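Local coordinates for protein glucose-1-phosphate thymidylyltransferase (Bacillus anthracis, PDB 4ECM) that catalyses the transfer of a thymidylyl group from dTTP to glucose 1-phosphate, giving dTDP-glucose and pyrophosphate, a step of dTDP-L-rhamnose biosynthesis, at residues A[29-34]-A[56-61]; A[63-68]-A[127-132]; A[36-41]-A[48-53]. All coordinates share one frame; numbering follows the deposited sequence. Where two conformers were deposited one is given.

Contact 1 of 3, residues A[29-34]-A[56-61]; sequences ILAGGT and PMIYHA. With DAU (2'deoxy-thymidine-5'-diphospho-alpha-D-glucose), chain B; POP (pyrophosphate 2-), chain C.
Ile29, on strand 25-30, lies against Ala61 and Ile58 on the first turns of helix 57-67, and these residues form the tight half of the contact. Its CD1 comes to 3.7 Å from Ala61 CB. The CA atoms of Ile29 and Ala61 are 6.9 Å apart, closer than the 7.8 Å between those of Ala31 and Ile58, and the alanine puts no more than its CB between helix and strand. The other branch, CG2, meets Ile58 CG1 at 4.1 Å, the two isoleucines running at a slant to one another. With CG1 of Ile58 opposite the backbone N (chi1 -161°) and the chain continuing extended, its CD1 is carried on to Ala31 CB, 3.9 Å away. All four residues are buried. No hydrogen bond joins the two segments, so apolar packing alone carries this side, and Ile73 and Ile75 of strand 72-77 extend it around Ile29.

Beyond Ala31 the chain leaves the helix and serves the ligands instead. Gly32 N donates to O21 of the thymine at 2.9 Å, bent to 144°. Gly33, at a positive phi of 87° and without a side chain, lets its CA come within 3.5 Å of pyrophosphate O5. Thr34 is exposed, and its OG1 accepts a hydrogen bond from Ser36 N, two residues on, an ST-type bond within the loop. A hydrophobic strand that opens into such a loop is consistent with the Rossmann-like nucleotidyltransferase fold, whose glycine-rich loop after the first strand here holds thymine and pyrophosphate.

Contact 2 of 3, residues A[63-68]-A[127-132]; sequences YKLKQC and VVILGD. With DAU (2'deoxy-thymidine-5'-diphospho-alpha-D-glucose), chain B.
Lys64, whose CB touches Ile129 CD1 at 4.0 Å, turns its other end to a flat group: its ammonium makes a cation-pi contact with the ring of Phe135, and NZ is also hydrogen-bonded to the carbonyl oxygens of Phe135 and Asp137. The neighbouring ring of Tyr63 is stacked with Phe262 and meets Phe266 edge-to-face, so aromatic groups from the end of the chain pack beside this helix. The setting is a Rossmann-like alpha/beta core, in which helix 57-67 lies over parallel strands 25-30 and 125-130. The axis of 63-67 runs nearly antiparallel to that of 127-130, at 159°, with a closest approach of 10.4 Å.

Leu65 carries most of the packing between helix and strand. Its CG faces Ile129 CD1 at 4.0 Å, and the two side chains point at each other end-on. Ile129 can do this because CG1 stands opposite its carbonyl carbon (chi1 -56°) and the rest of the chain is extended, which leaves CD1 as its foremost atom, shared between Leu65 and Lys64. Toward Val127 the geometry differs: Leu65 CD2 passes alongside, 3.9 Å from Val127 CG1, the two chains heading in opposite directions. Ile29 on strand 25-30 and Ile139 also touch Leu65.

Val128 points away from the helix, and at the strand's end the chain reaches the sugar nucleotide. Leu130 CD1 lies 3.5 Å from O5 of the glucose ring, while its CD2 approaches the deoxyribose. Asp132 OD2 forms a salt bridge with Lys47, which also hydrogen-bonds the pyrophosphate, and the backbone N of Asp132 makes a weak, bent hydrogen bond to O3' of the deoxyribose at 3.4 Å and 131°.

Contact 3 of 3, residues A[36-41]-A[48-53]; sequences SRLYPI and HLLPVG. With POP (pyrophosphate 2-), chain C; DAU (2'deoxy-thymidine-5'-diphospho-alpha-D-glucose), chain B.
Leu38 and Ile41 converge on Leu50, but segment 36-41 begins at the pyrophosphate. Its first three residues continue the glycine-rich loop of 32-35, matching the GGxGxRL-type signature of this family. Ser36 opens a short 3-10 turn and donates from OG to pyrophosphate O1 at 2.7 Å. Arg37 follows with a grip from both backbone and side chain: Arg37 N donates to pyrophosphate O2 at 2.7 Å, in a fairly straight bond of 157°. A bend at chi3 (-71°) then brings the guanidinium alongside the anion, so that NE bonds to pyrophosphate O3 and NH2 takes the same oxygen. Arg37 NH2 also reaches O1P of the sugar nucleotide at 2.7 Å, and this oxygen lies at the edge of the guanidinium, in its plane. One positive group thus spans both products, consistent with a role in balancing their phosphate charge.

Leu38 turns inward. Its CD1 is 4.1 Å from Leu50 CD1, the two leucines running past each other in opposite senses. A cis peptide before Pro40 then redirects the chain. Ile41 packs closer: with CG1 between backbone N and carbonyl carbon (chi1 62°) and chi2 extended, its CD1 is sent to Leu50 CD1 at 3.8 Å, the side chains crossing at roughly a right angle. Leu50 CD2 lies against the carbonyl oxygen of Ile41. On the other segment, His48 NE2 lies 2.5 Å from O3' of the deoxyribose, a very short hydrogen bond in which either atom could be the donor.

The two segments pack on several elements: Leu38 and Ile41 on helix 247-256, Leu49 on helix 82-89, His48 on helix 57-67, and Pro51 of strand 51-52 on Pro51 of a second subunit.

How the contacts relate
Contacts 1 and 2 lie in the core and share helix 57-67, which rests with successive turns on the neighbouring parallel strands 25-30 and 125-130. Those strands are probably bonded through Leu30 N to Ile129 O and Leu30 O to Gly131 N. Contact 3 is nested in the chain between the two segments of contact 1; its centre is about 17 Å from the centre of the chain and, like contact 1, it touches a second subunit. Its touching residues are still buried, so it is peripheral, not surface. Across each contact the packing is apolar. Polar chemistry gathers at the ligands: loop backbone in contact 1, a weak bond in contact 2, serine, arginine and histidine side chains in contact 3.

Contact 1 of 3, residues A[29-34]-A[56-61]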
# COMPACT_ATOMS: atom_id res chain seq x y z
N ILE A 29 -19.69 -10.88 -3.82
CA ILE A 29 -19.74 -9.79 -2.84
C ILE A 29 -19.32 -8.53 -3.59
O ILE A 29 -18.22 -8.47 -4.14
CB ILE A 29 -18.80 -9.99 -1.64
CG1 ILE A 29 -19.08 -11.31 -0.92
CG2 ILE A 29 -18.97 -8.82 -0.63
CD1 ILE A 29 -18.12 -11.60 0.23
N LEU A 30 -20.21 -7.55 -3.62
CA LEU A 30 -19.95 -6.29 -4.31
C LEU A 30 -19.42 -5.33 -3.27
O LEU A 30 -20.15 -4.90 -2.37
CB LEU A 30 -21.23 -5.77 -4.99
CG LEU A 30 -21.80 -6.73 -6.05
CD1 LEU A 30 -22.98 -6.08 -6.77
CD2 LEU A 30 -20.71 -7.16 -7.08
N ALA A 31 -18.13 -5.01 -3.38
CA ALA A 31 -17.47 -4.19 -2.39
C ALA A 31 -16.83 -2.95 -2.98
O ALA A 31 -15.85 -2.45 -2.46
CB ALA A 31 -16.43 -5.02 -1.62
N GLY A 32 -17.43 -2.43 -4.05
CA GLY A 32 -16.92 -1.23 -4.72
C GLY A 32 -17.50 0.05 -4.14
O GLY A 32 -17.78 0.14 -2.95
N GLY A 33 -17.67 1.05 -4.99
CA GLY A 33 -18.20 2.35 -4.54
C GLY A 33 -17.12 3.29 -4.04
O GLY A 33 -16.00 2.88 -3.76
N THR A 34 -17.47 4.56 -3.91
CA THR A 34 -16.52 5.60 -3.50
C THR A 34 -16.40 5.75 -1.98
O THR A 34 -15.36 6.16 -1.48
CB THR A 34 -16.95 6.97 -4.07
OG1 THR A 34 -18.17 7.39 -3.45
CG2 THR A 34 -17.15 6.90 -5.61
N PRO A 56 -13.81 -6.87 10.20
CA PRO A 56 -14.01 -5.93 9.10
C PRO A 56 -15.36 -6.23 8.48
O PRO A 56 -15.75 -7.38 8.41
CB PRO A 56 -12.91 -6.29 8.12
CG PRO A 56 -11.96 -7.08 8.85
CD PRO A 56 -12.63 -7.70 10.01
N MET A 57 -16.05 -5.19 8.03
CA MET A 57 -17.39 -5.33 7.47
C MET A 57 -17.54 -6.48 6.48
O MET A 57 -18.51 -7.22 6.54
CB MET A 57 -17.78 -4.01 6.80
CG MET A 57 -19.18 -3.95 6.20
SD MET A 57 -19.50 -2.38 5.33
CE MET A 57 -19.11 -1.12 6.59
N ILE A 58 -16.57 -6.65 5.59
CA ILE A 58 -16.68 -7.65 4.53
C ILE A 58 -16.67 -9.10 5.02
O ILE A 58 -17.19 -9.99 4.34
CB ILE A 58 -15.62 -7.41 3.41
CG1 ILE A 58 -16.01 -8.14 2.12
CG2 ILE A 58 -14.22 -7.75 3.88
CD1 ILE A 58 -15.16 -7.73 0.95
N TYR A 59 -16.11 -9.34 6.21
CA TYR A 59 -16.08 -10.70 6.76
C TYR A 59 -17.48 -11.24 6.96
O TYR A 59 -17.70 -12.44 6.85
CB TYR A 59 -15.36 -10.76 8.11
CG TYR A 59 -13.85 -10.94 8.07
CD1 TYR A 59 -13.09 -10.45 7.02
CD2 TYR A 59 -13.18 -11.52 9.15
CE1 TYR A 59 -11.70 -10.58 7.02
CE2 TYR A 59 -11.80 -11.65 9.15
CZ TYR A 59 -11.07 -11.17 8.08
OH TYR A 59 -9.71 -11.31 8.07
N HIS A 60 -18.43 -10.37 7.27
CA HIS A 60 -19.81 -10.80 7.51
C HIS A 60 -20.41 -11.45 6.27
O HIS A 60 -21.02 -12.50 6.37
CB HIS A 60 -20.68 -9.63 8.00
CG HIS A 60 -20.26 -9.10 9.34
ND1 HIS A 60 -20.87 -9.47 10.51
CD2 HIS A 60 -19.26 -8.26 9.68
CE1 HIS A 60 -20.28 -8.86 11.53
NE2 HIS A 60 -19.29 -8.13 11.05
N ALA A 61 -20.18 -10.85 5.11
CA ALA A 61 -20.71 -11.37 3.85
C ALA A 61 -20.06 -12.71 3.51
O ALA A 61 -20.74 -13.66 3.05
CB ALA A 61 -20.50 -10.36 2.74
O6 DAU B . -28.85 -1.44 1.07
C6 DAU B . -29.98 -1.87 0.31
C5 DAU B . -30.15 -0.96 -0.90
O5 DAU B . -28.92 -0.99 -1.63
C4 DAU B . -31.32 -1.41 -1.79
O4 DAU B . -32.55 -1.31 -1.09
C3 DAU B . -31.41 -0.60 -3.08
O3 DAU B . -32.45 -1.16 -3.91
C2 DAU B . -30.05 -0.65 -3.78
O2 DAU B . -30.04 0.19 -4.95
C1 DAU B . -28.93 -0.22 -2.84
O1 DAU B . -29.08 1.16 -2.54
P2 DAU B . -27.81 2.04 -2.05
O3P DAU B . -27.49 1.74 -0.60
O4P DAU B . -28.07 3.45 -2.51
OPP DAU B . -26.60 1.40 -2.91
P DAU B . -25.09 1.92 -2.77
O1P DAU B . -24.85 2.38 -1.35
O2P DAU B . -24.81 2.83 -3.91
O5' DAU B . -24.24 0.56 -2.97
C5' DAU B . -24.26 -0.42 -1.96
C4' DAU B . -23.13 -1.44 -2.05
O4' DAU B . -22.86 -1.89 -3.37
C3' DAU B . -21.83 -0.94 -1.46
O3' DAU B . -21.45 -1.92 -0.49
C2' DAU B . -20.84 -0.90 -2.60
C1' DAU B . -21.49 -1.75 -3.68
N11 DAU B . -21.50 -1.17 -5.04
C61 DAU B . -22.14 0.08 -5.22
C51 DAU B . -21.91 0.83 -6.35
C5A DAU B . -22.69 2.12 -6.58
C21 DAU B . -20.47 -1.52 -5.93
O21 DAU B . -19.82 -2.67 -5.71
N31 DAU B . -20.23 -0.81 -7.05
C41 DAU B . -20.89 0.35 -7.31
O41 DAU B . -20.61 1.05 -8.43
P1 POP C . -20.97 6.20 -1.28
O1 POP C . -20.49 7.20 -2.30
O2 POP C . -20.77 6.72 0.12
O3 POP C . -22.44 5.97 -1.51
O POP C . -20.13 4.83 -1.47
P2 POP C . -20.83 3.38 -1.59
O4 POP C . -21.84 3.23 -0.48
O5 POP C . -19.78 2.30 -1.45
O6 POP C . -21.56 3.23 -2.92

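Contact 2 of 3, residues A[63-68]-A[127-132]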
# COMPACT_ATOMS: atom_id res chain seq x y z
N TYR A 63 -18.79 -14.90 5.67
CA TYR A 63 -19.30 -15.90 6.58
C TYR A 63 -20.73 -16.32 6.19
O TYR A 63 -21.06 -17.50 6.28
CB TYR A 63 -19.27 -15.38 8.02
CG TYR A 63 -19.48 -16.46 9.09
CD1 TYR A 63 -18.41 -17.24 9.54
CD2 TYR A 63 -20.73 -16.67 9.66
CE1 TYR A 63 -18.59 -18.21 10.51
CE2 TYR A 63 -20.93 -17.65 10.63
CZ TYR A 63 -19.85 -18.41 11.05
OH TYR A 63 -20.00 -19.38 12.02
N LYS A 64 -21.57 -15.37 5.76
CA LYS A 64 -22.93 -15.70 5.33
C LYS A 64 -22.91 -16.73 4.21
O LYS A 64 -23.68 -17.69 4.22
CB LYS A 64 -23.69 -14.47 4.84
CG LYS A 64 -24.12 -13.50 5.89
CD LYS A 64 -25.16 -14.09 6.86
CE LYS A 64 -25.51 -13.06 7.91
NZ LYS A 64 -26.27 -13.61 9.03
N LEU A 65 -22.05 -16.51 3.22
CA LEU A 65 -21.94 -17.42 2.08
C LEU A 65 -21.33 -18.76 2.51
O LEU A 65 -21.84 -19.83 2.18
CB LEU A 65 -21.14 -16.76 0.96
CG LEU A 65 -21.81 -15.55 0.29
CD1 LEU A 65 -20.82 -14.73 -0.53
CD2 LEU A 65 -23.03 -15.98 -0.55
N LYS A 66 -20.26 -18.70 3.29
CA LYS A 66 -19.62 -19.92 3.73
C LYS A 66 -20.60 -20.83 4.49
O LYS A 66 -20.63 -22.03 4.26
CB LYS A 66 -18.45 -19.65 4.64
CG LYS A 66 -17.73 -20.94 5.04
CD LYS A 66 -16.74 -20.70 6.13
CE LYS A 66 -16.01 -21.99 6.49
NZ LYS A 66 -15.07 -21.76 7.63
N GLN A 67 -21.39 -20.23 5.39
CA GLN A 67 -22.38 -20.97 6.16
C GLN A 67 -23.38 -21.71 5.29
O GLN A 67 -23.95 -22.70 5.74
CB GLN A 67 -23.12 -20.07 7.14
CG GLN A 67 -22.29 -19.63 8.34
CD GLN A 67 -21.79 -20.82 9.19
OE1 GLN A 67 -20.72 -21.40 8.92
NE2 GLN A 67 -22.54 -21.13 10.25
N CYS A 68 -23.58 -21.23 4.08
CA CYS A 68 -24.47 -21.89 3.15
C CYS A 68 -23.71 -22.85 2.20
O CYS A 68 -24.25 -23.33 1.21
CB CYS A 68 -25.20 -20.83 2.33
SG CYS A 68 -26.67 -21.50 1.67
N VAL A 127 -25.67 -16.03 -5.50
CA VAL A 127 -26.16 -15.21 -4.41
C VAL A 127 -25.26 -13.97 -4.41
O VAL A 127 -24.03 -14.07 -4.35
CB VAL A 127 -26.12 -15.89 -3.04
CG1 VAL A 127 -26.53 -14.88 -1.95
CG2 VAL A 127 -27.05 -17.11 -3.02
N VAL A 128 -25.88 -12.80 -4.53
CA VAL A 128 -25.17 -11.55 -4.54
C VAL A 128 -25.42 -10.82 -3.23
O VAL A 128 -26.57 -10.63 -2.85
CB VAL A 128 -25.66 -10.65 -5.68
CG1 VAL A 128 -24.95 -9.30 -5.63
CG2 VAL A 128 -25.49 -11.35 -7.05
N ILE A 129 -24.36 -10.44 -2.52
CA ILE A 129 -24.50 -9.68 -1.29
C ILE A 129 -23.79 -8.33 -1.40
O ILE A 129 -22.57 -8.27 -1.63
CB ILE A 129 -23.92 -10.43 -0.07
CG1 ILE A 129 -24.58 -11.81 0.07
CG2 ILE A 129 -24.13 -9.60 1.22
CD1 ILE A 129 -24.23 -12.54 1.37
N LEU A 130 -24.54 -7.24 -1.23
CA LEU A 130 -23.91 -5.93 -1.21
C LEU A 130 -23.08 -5.92 0.10
O LEU A 130 -23.58 -6.26 1.18
CB LEU A 130 -24.93 -4.80 -1.24
CG LEU A 130 -25.91 -4.85 -2.42
CD1 LEU A 130 -26.85 -3.64 -2.43
CD2 LEU A 130 -25.14 -4.94 -3.74
N GLY A 131 -21.81 -5.58 -0.02
CA GLY A 131 -20.88 -5.62 1.10
C GLY A 131 -21.26 -4.88 2.35
O GLY A 131 -20.84 -5.25 3.44
N ASP A 132 -22.06 -3.82 2.21
CA ASP A 132 -22.45 -3.02 3.38
C ASP A 132 -23.78 -3.45 4.00
O ASP A 132 -24.31 -2.72 4.83
CB ASP A 132 -22.44 -1.51 3.05
CG ASP A 132 -23.58 -1.09 2.09
OD1 ASP A 132 -24.35 -1.95 1.65
OD2 ASP A 132 -23.68 0.13 1.79
O6 DAU B . -28.85 -1.44 1.07
C6 DAU B . -29.98 -1.87 0.31
C5 DAU B . -30.15 -0.96 -0.90
O5 DAU B . -28.92 -0.99 -1.63
C4 DAU B . -31.32 -1.41 -1.79
O4 DAU B . -32.55 -1.31 -1.09
C3 DAU B . -31.41 -0.60 -3.08
O3 DAU B . -32.45 -1.16 -3.91
C2 DAU B . -30.05 -0.65 -3.78
O2 DAU B . -30.04 0.19 -4.95
C1 DAU B . -28.93 -0.22 -2.84
O1 DAU B . -29.08 1.16 -2.54
P2 DAU B . -27.81 2.04 -2.05
O3P DAU B . -27.49 1.74 -0.60
O4P DAU B . -28.07 3.45 -2.51
OPP DAU B . -26.60 1.40 -2.91
P DAU B . -25.09 1.92 -2.77
O1P DAU B . -24.85 2.38 -1.35
O2P DAU B . -24.81 2.83 -3.91
O5' DAU B . -24.24 0.56 -2.97
C5' DAU B . -24.26 -0.42 -1.96
C4' DAU B . -23.13 -1.44 -2.05
O4' DAU B . -22.86 -1.89 -3.37
C3' DAU B . -21.83 -0.94 -1.46
O3' DAU B . -21.45 -1.92 -0.49
C2' DAU B . -20.84 -0.90 -2.60
C1' DAU B . -21.49 -1.75 -3.68
N11 DAU B . -21.50 -1.17 -5.04
C61 DAU B . -22.14 0.08 -5.22
C51 DAU B . -21.91 0.83 -6.35
C5A DAU B . -22.69 2.12 -6.58
C21 DAU B . -20.47 -1.52 -5.93
O21 DAU B . -19.82 -2.67 -5.71
N31 DAU B . -20.23 -0.81 -7.05
C41 DAU B . -20.89 0.35 -7.31
O41 DAU B . -20.61 1.05 -8.43

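Contact 3 of 3, residues A[36-41]-A[48-53]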
# COMPACT_ATOMS: atom_id res chain seq x y z
N SER A 36 -17.97 7.93 -0.34
CA SER A 36 -18.05 9.38 -0.12
C SER A 36 -18.91 9.76 1.07
O SER A 36 -18.55 10.67 1.81
CB SER A 36 -18.54 10.11 -1.39
OG SER A 36 -19.87 9.72 -1.74
N ARG A 37 -20.03 9.08 1.28
CA ARG A 37 -20.89 9.38 2.43
C ARG A 37 -20.18 9.26 3.78
O ARG A 37 -20.53 9.97 4.72
CB ARG A 37 -22.13 8.48 2.45
CG ARG A 37 -23.29 8.99 1.61
CD ARG A 37 -24.43 7.99 1.57
NE ARG A 37 -24.06 6.83 0.76
CZ ARG A 37 -24.77 5.71 0.65
NH1 ARG A 37 -25.92 5.56 1.32
NH2 ARG A 37 -24.32 4.71 -0.12
N LEU A 38 -19.20 8.37 3.88
CA LEU A 38 -18.46 8.17 5.12
C LEU A 38 -17.15 8.97 5.19
O LEU A 38 -16.42 8.87 6.17
CB LEU A 38 -18.17 6.68 5.30
CG LEU A 38 -19.38 5.77 5.46
CD1 LEU A 38 -18.97 4.30 5.51
CD2 LEU A 38 -20.16 6.16 6.70
N TYR A 39 -16.85 9.77 4.18
CA TYR A 39 -15.60 10.53 4.16
C TYR A 39 -15.53 11.43 5.42
O TYR A 39 -16.53 12.03 5.79
CB TYR A 39 -15.48 11.33 2.86
CG TYR A 39 -14.09 11.87 2.59
CD1 TYR A 39 -13.15 11.12 1.86
CD2 TYR A 39 -13.70 13.13 3.06
CE1 TYR A 39 -11.87 11.62 1.61
CE2 TYR A 39 -12.43 13.63 2.82
CZ TYR A 39 -11.52 12.89 2.10
OH TYR A 39 -10.26 13.42 1.88
N PRO A 40 -14.36 11.53 6.06
CA PRO A 40 -13.03 11.00 5.79
C PRO A 40 -12.62 9.63 6.37
O PRO A 40 -11.49 9.22 6.15
CB PRO A 40 -12.12 12.07 6.41
CG PRO A 40 -12.86 12.50 7.59
CD PRO A 40 -14.33 12.42 7.24
N ILE A 41 -13.49 8.91 7.07
CA ILE A 41 -13.05 7.62 7.62
C ILE A 41 -12.76 6.62 6.50
O ILE A 41 -12.19 5.56 6.77
CB ILE A 41 -14.01 7.00 8.68
CG1 ILE A 41 -15.39 6.69 8.09
CG2 ILE A 41 -14.14 7.92 9.88
CD1 ILE A 41 -16.36 5.97 9.07
N HIS A 48 -15.80 -1.31 3.21
CA HIS A 48 -16.00 -2.70 3.54
C HIS A 48 -14.88 -3.31 4.36
O HIS A 48 -14.95 -4.48 4.68
CB HIS A 48 -16.27 -3.49 2.27
CG HIS A 48 -17.30 -2.84 1.40
ND1 HIS A 48 -16.97 -2.04 0.33
CD2 HIS A 48 -18.65 -2.79 1.50
CE1 HIS A 48 -18.07 -1.55 -0.20
NE2 HIS A 48 -19.11 -2.00 0.48
N LEU A 49 -13.86 -2.53 4.67
CA LEU A 49 -12.80 -3.00 5.53
C LEU A 49 -12.87 -2.28 6.89
O LEU A 49 -12.02 -2.49 7.75
CB LEU A 49 -11.43 -2.81 4.89
CG LEU A 49 -11.24 -3.54 3.57
CD1 LEU A 49 -9.81 -3.29 3.02
CD2 LEU A 49 -11.53 -5.06 3.71
N LEU A 50 -13.90 -1.44 7.07
CA LEU A 50 -14.11 -0.77 8.36
C LEU A 50 -14.73 -1.76 9.35
O LEU A 50 -15.42 -2.70 8.96
CB LEU A 50 -15.04 0.44 8.20
CG LEU A 50 -14.54 1.59 7.31
CD1 LEU A 50 -15.59 2.71 7.27
CD2 LEU A 50 -13.19 2.12 7.79
N PRO A 51 -14.48 -1.55 10.64
CA PRO A 51 -15.04 -2.48 11.61
C PRO A 51 -16.56 -2.48 11.71
O PRO A 51 -17.20 -1.41 11.63
CB PRO A 51 -14.48 -1.95 12.95
CG PRO A 51 -13.34 -1.14 12.60
CD PRO A 51 -13.59 -0.57 11.25
N VAL A 52 -17.11 -3.69 11.85
CA VAL A 52 -18.51 -3.92 12.17
C VAL A 52 -18.45 -5.01 13.25
O VAL A 52 -18.33 -6.22 12.95
CB VAL A 52 -19.35 -4.35 10.98
CG1 VAL A 52 -20.74 -4.79 11.45
CG2 VAL A 52 -19.45 -3.18 9.94
N GLY A 53 -18.48 -4.59 14.51
CA GLY A 53 -18.28 -5.54 15.59
C GLY A 53 -16.78 -5.76 15.66
O GLY A 53 -16.00 -4.82 15.52
P1 POP C . -20.97 6.20 -1.28
O1 POP C . -20.49 7.20 -2.30
O2 POP C . -20.77 6.72 0.12
O3 POP C . -22.44 5.97 -1.51
O POP C . -20.13 4.83 -1.47
P2 POP C . -20.83 3.38 -1.59
O4 POP C . -21.84 3.23 -0.48
O5 POP C . -19.78 2.30 -1.45
O6 POP C . -21.56 3.23 -2.92
O6 DAU B . -28.85 -1.44 1.07
C6 DAU B . -29.98 -1.87 0.31
C5 DAU B . -30.15 -0.96 -0.90
O5 DAU B . -28.92 -0.99 -1.63
C4 DAU B . -31.32 -1.41 -1.79
O4 DAU B . -32.55 -1.31 -1.09
C3 DAU B . -31.41 -0.60 -3.08
O3 DAU B . -32.45 -1.16 -3.91
C2 DAU B . -30.05 -0.65 -3.78
O2 DAU B . -30.04 0.19 -4.95
C1 DAU B . -28.93 -0.22 -2.84
O1 DAU B . -29.08 1.16 -2.54
P2 DAU B . -27.81 2.04 -2.05
O3P DAU B . -27.49 1.74 -0.60
O4P DAU B . -28.07 3.45 -2.51
OPP DAU B . -26.60 1.40 -2.91
P DAU B . -25.09 1.92 -2.77
O1P DAU B . -24.85 2.38 -1.35
O2P DAU B . -24.81 2.83 -3.91
O5' DAU B . -24.24 0.56 -2.97
C5' DAU B . -24.26 -0.42 -1.96
C4' DAU B . -23.13 -1.44 -2.05
O4' DAU B . -22.86 -1.89 -3.37
C3' DAU B . -21.83 -0.94 -1.46
O3' DAU B . -21.45 -1.92 -0.49
C2' DAU B . -20.84 -0.90 -2.60
C1' DAU B . -21.49 -1.75 -3.68
N11 DAU B . -21.50 -1.17 -5.04
C61 DAU B . -22.14 0.08 -5.22
C51 DAU B . -21.91 0.83 -6.35
C5A DAU B . -22.69 2.12 -6.58
C21 DAU B . -20.47 -1.52 -5.93
O21 DAU B . -19.82 -2.67 -5.71
N31 DAU B . -20.23 -0.81 -7.05
C41 DAU B . -20.89 0.35 -7.31
O41 DAU B . -20.61 1.05 -8.43